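Local coordinates for chitinase A (Equisetum arvense, PDB 5BUM), which probably hydrolyses glycosidic bonds as a family 18 chitinase, the piece here being its LysM carbohydrate-binding module, at residues S4-K9 / Q19-D24. Sequence-based numbering, arbitrary orientation.
Sequences SYYTVK and QTYGID. With SO4 (sulfate ion), chain C.
Tyr6 and Tyr21 make most of this contact, their side chains crossing at about a right angle. The close part is small: Tyr21 puts its CE1 and OH against the CB and near flank of Tyr6, with CE1 3.9 Å from Tyr6 CD1 and OH 3.7 Å from the same carbon. Each meets the other's ring at its edge, near the ring plane, so this is van der Waals contact between ring rims and not a stack. Tyr6 has CG anti to the backbone N (chi1 179°), which carries its ring along the strand, past Tyr21; the twist about CB-CG (chi2 75°) brings the CD1 edge to it, while the hydroxyl goes on to a hydrogen bond with Asp12. With an alanine here, Tyr21 would probably lose the ring edge it rests on, and Asp12 its hydroxyl partner.

Away from that patch things are looser and wetter. A water donates to Tyr5 O at 2.9 Å and lies 3.3 Å from Ser4 OG; it also sits beside Tyr21 OH, modelled too close for that bond to be trusted in detail. Beside the hydroxyl end of Tyr6, toward the helix, a sulfate, probably from the crystallisation liquor, has O1 3.1 Å from Tyr6 OH and O4 2.7 Å from Thr20 OG1, although Thr20's proton may go to Asn16 O instead.

In this LysM domain the contact joins strand 5-7, antiparallel to strand 45-47, to the end of helix 14-21. Ile17 of that helix and Val48 also touch Tyr6; past Tyr21, a Schellman motif at Gly22 leads to Asp24, the N-cap of helix 25-30.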
loop_
_atom_site.group_PDB
_atom_site.type_symbol
_atom_site.label_atom_id
_atom_site.label_comp_id
_atom_site.label_asym_id
_atom_site.label_seq_id
_atom_site.Cartn_x
_atom_site.Cartn_y
_atom_site.Cartn_z
ATOM N N SER A 4 -6.181 -2.733 13.089
ATOM C CA SER A 4 -4.743 -2.854 13.374
ATOM C C SER A 4 -3.895 -3.062 12.139
ATOM O O SER A 4 -4.265 -3.842 11.303
ATOM C CB SER A 4 -4.497 -4.037 14.329
ATOM O OG SER A 4 -3.207 -3.909 14.935
ATOM N N TYR A 5 -2.725 -2.431 12.070
ATOM C CA TYR A 5 -1.856 -2.501 10.894
ATOM C C TYR A 5 -0.462 -2.957 11.212
ATOM O O TYR A 5 0.053 -2.580 12.232
ATOM C CB TYR A 5 -1.697 -1.120 10.218
ATOM C CG TYR A 5 -2.929 -0.688 9.460
ATOM C CD1 TYR A 5 -3.132 -1.088 8.145
ATOM C CD2 TYR A 5 -3.898 0.108 10.072
ATOM C CE1 TYR A 5 -4.264 -0.718 7.462
ATOM C CE2 TYR A 5 -5.029 0.485 9.402
ATOM C CZ TYR A 5 -5.200 0.074 8.101
ATOM O OH TYR A 5 -6.309 0.479 7.408
ATOM N N TYR A 6 0.135 -3.701 10.275
ATOM C CA TYR A 6 1.540 -4.034 10.262
ATOM C C TYR A 6 2.254 -3.364 9.086
ATOM O O TYR A 6 1.790 -3.420 7.950
ATOM C CB TYR A 6 1.756 -5.564 10.140
ATOM C CG TYR A 6 3.233 -5.905 10.110
ATOM C CD1 TYR A 6 3.991 -5.853 11.260
ATOM C CD2 TYR A 6 3.859 -6.202 8.936
ATOM C CE1 TYR A 6 5.352 -6.147 11.247
ATOM C CE2 TYR A 6 5.210 -6.488 8.885
ATOM C CZ TYR A 6 5.957 -6.480 10.042
ATOM O OH TYR A 6 7.324 -6.749 9.988
ATOM N N THR A 7 3.418 -2.794 9.352
ATOM C CA THR A 7 4.179 -2.074 8.359
ATOM C C THR A 7 5.289 -2.898 7.761
ATOM O O THR A 7 6.242 -3.263 8.444
ATOM C CB THR A 7 4.864 -0.869 9.009
ATOM O OG1 THR A 7 3.857 0.068 9.424
ATOM C CG2 THR A 7 5.846 -0.209 7.989
ATOM N N VAL A 8 5.236 -3.136 6.463
ATOM C CA VAL A 8 6.266 -3.965 5.840
ATOM C C VAL A 8 7.657 -3.342 6.056
ATOM O O VAL A 8 7.840 -2.117 5.979
ATOM C CB VAL A 8 5.955 -4.203 4.363
ATOM C CG1 VAL A 8 7.109 -4.896 3.673
ATOM C CG2 VAL A 8 4.671 -4.994 4.220
ATOM N N LYS A 9 8.597 -4.202 6.419
ATOM C CA LYS A 9 9.977 -3.851 6.569
ATOM C C LYS A 9 10.745 -4.722 5.622
ATOM O O LYS A 9 10.226 -5.684 5.035
ATOM C CB LYS A 9 10.456 -4.048 8.000
ATOM C CG LYS A 9 10.152 -2.842 8.883
ATOM C CD LYS A 9 9.937 -3.209 10.341
ATOM C CE LYS A 9 8.584 -3.910 10.579
ATOM N NZ LYS A 9 7.416 -3.029 10.933
ATOM N N GLN A 19 1.905 -15.357 10.425
ATOM C CA GLN A 19 2.232 -16.111 11.642
ATOM C C GLN A 19 2.371 -15.188 12.837
ATOM O O GLN A 19 1.780 -15.453 13.854
ATOM C CB GLN A 19 3.542 -16.850 11.505
ATOM C CG GLN A 19 3.429 -18.232 10.965
ATOM C CD GLN A 19 4.756 -18.895 11.174
ATOM O OE1 GLN A 19 5.817 -18.230 11.107
ATOM N NE2 GLN A 19 4.732 -20.181 11.475
ATOM N N THR A 20 3.140 -14.108 12.702
ATOM C CA THR A 20 3.210 -13.128 13.765
ATOM C C THR A 20 1.842 -12.703 14.366
ATOM O O THR A 20 1.744 -12.475 15.589
ATOM C CB THR A 20 4.006 -11.913 13.315
ATOM O OG1 THR A 20 5.346 -12.355 13.092
ATOM C CG2 THR A 20 4.034 -10.827 14.398
ATOM N N TYR A 21 0.795 -12.620 13.541
ATOM C CA TYR A 21 -0.518 -12.233 14.053
ATOM C C TYR A 21 -1.472 -13.423 14.351
ATOM O O TYR A 21 -2.617 -13.210 14.755
ATOM C CB TYR A 21 -1.142 -11.177 13.129
ATOM C CG TYR A 21 -0.457 -9.858 13.299
ATOM C CD1 TYR A 21 0.773 -9.582 12.664
ATOM C CD2 TYR A 21 -0.971 -8.917 14.171
ATOM C CE1 TYR A 21 1.449 -8.382 12.883
ATOM C CE2 TYR A 21 -0.310 -7.719 14.389
ATOM C CZ TYR A 21 0.877 -7.433 13.733
ATOM O OH TYR A 21 1.463 -6.199 13.969
ATOM N N GLY A 22 -0.967 -14.653 14.238
ATOM C CA GLY A 22 -1.755 -15.858 14.513
ATOM C C GLY A 22 -2.738 -16.267 13.409
ATOM O O GLY A 22 -3.651 -17.099 13.635
ATOM N N ILE A 23 -2.564 -15.678 12.229
ATOM C CA ILE A 23 -3.402 -15.942 11.045
ATOM C C ILE A 23 -2.595 -16.612 9.935
ATOM O O ILE A 23 -1.370 -16.734 10.014
ATOM C CB ILE A 23 -4.029 -14.666 10.459
ATOM C CG1 ILE A 23 -2.969 -13.660 10.007
ATOM C CG2 ILE A 23 -4.926 -13.986 11.487
ATOM C CD1 ILE A 23 -3.614 -12.371 9.518
ATOM N N ASP A 24 -3.295 -17.043 8.895
ATOM C CA ASP A 24 -2.635 -17.595 7.741
ATOM C C ASP A 24 -2.669 -16.568 6.603
ATOM O O ASP A 24 -3.347 -15.523 6.673
ATOM C CB ASP A 24 -3.251 -18.945 7.335
ATOM C CG ASP A 24 -4.755 -18.854 6.991
ATOM O OD1 ASP A 24 -5.345 -17.743 6.891
ATOM O OD2 ASP A 24 -5.360 -19.934 6.844
HETATM S S SO4 C . 7.743 -10.695 10.683
HETATM O O1 SO4 C . 7.754 -9.442 11.492
HETATM O O2 SO4 C . 8.718 -11.722 11.177
HETATM O O3 SO4 C . 8.054 -10.420 9.242
HETATM O O4 SO4 C . 6.372 -11.217 10.867
HETATM O O HOH W 1 0.013 -4.291 14.547
#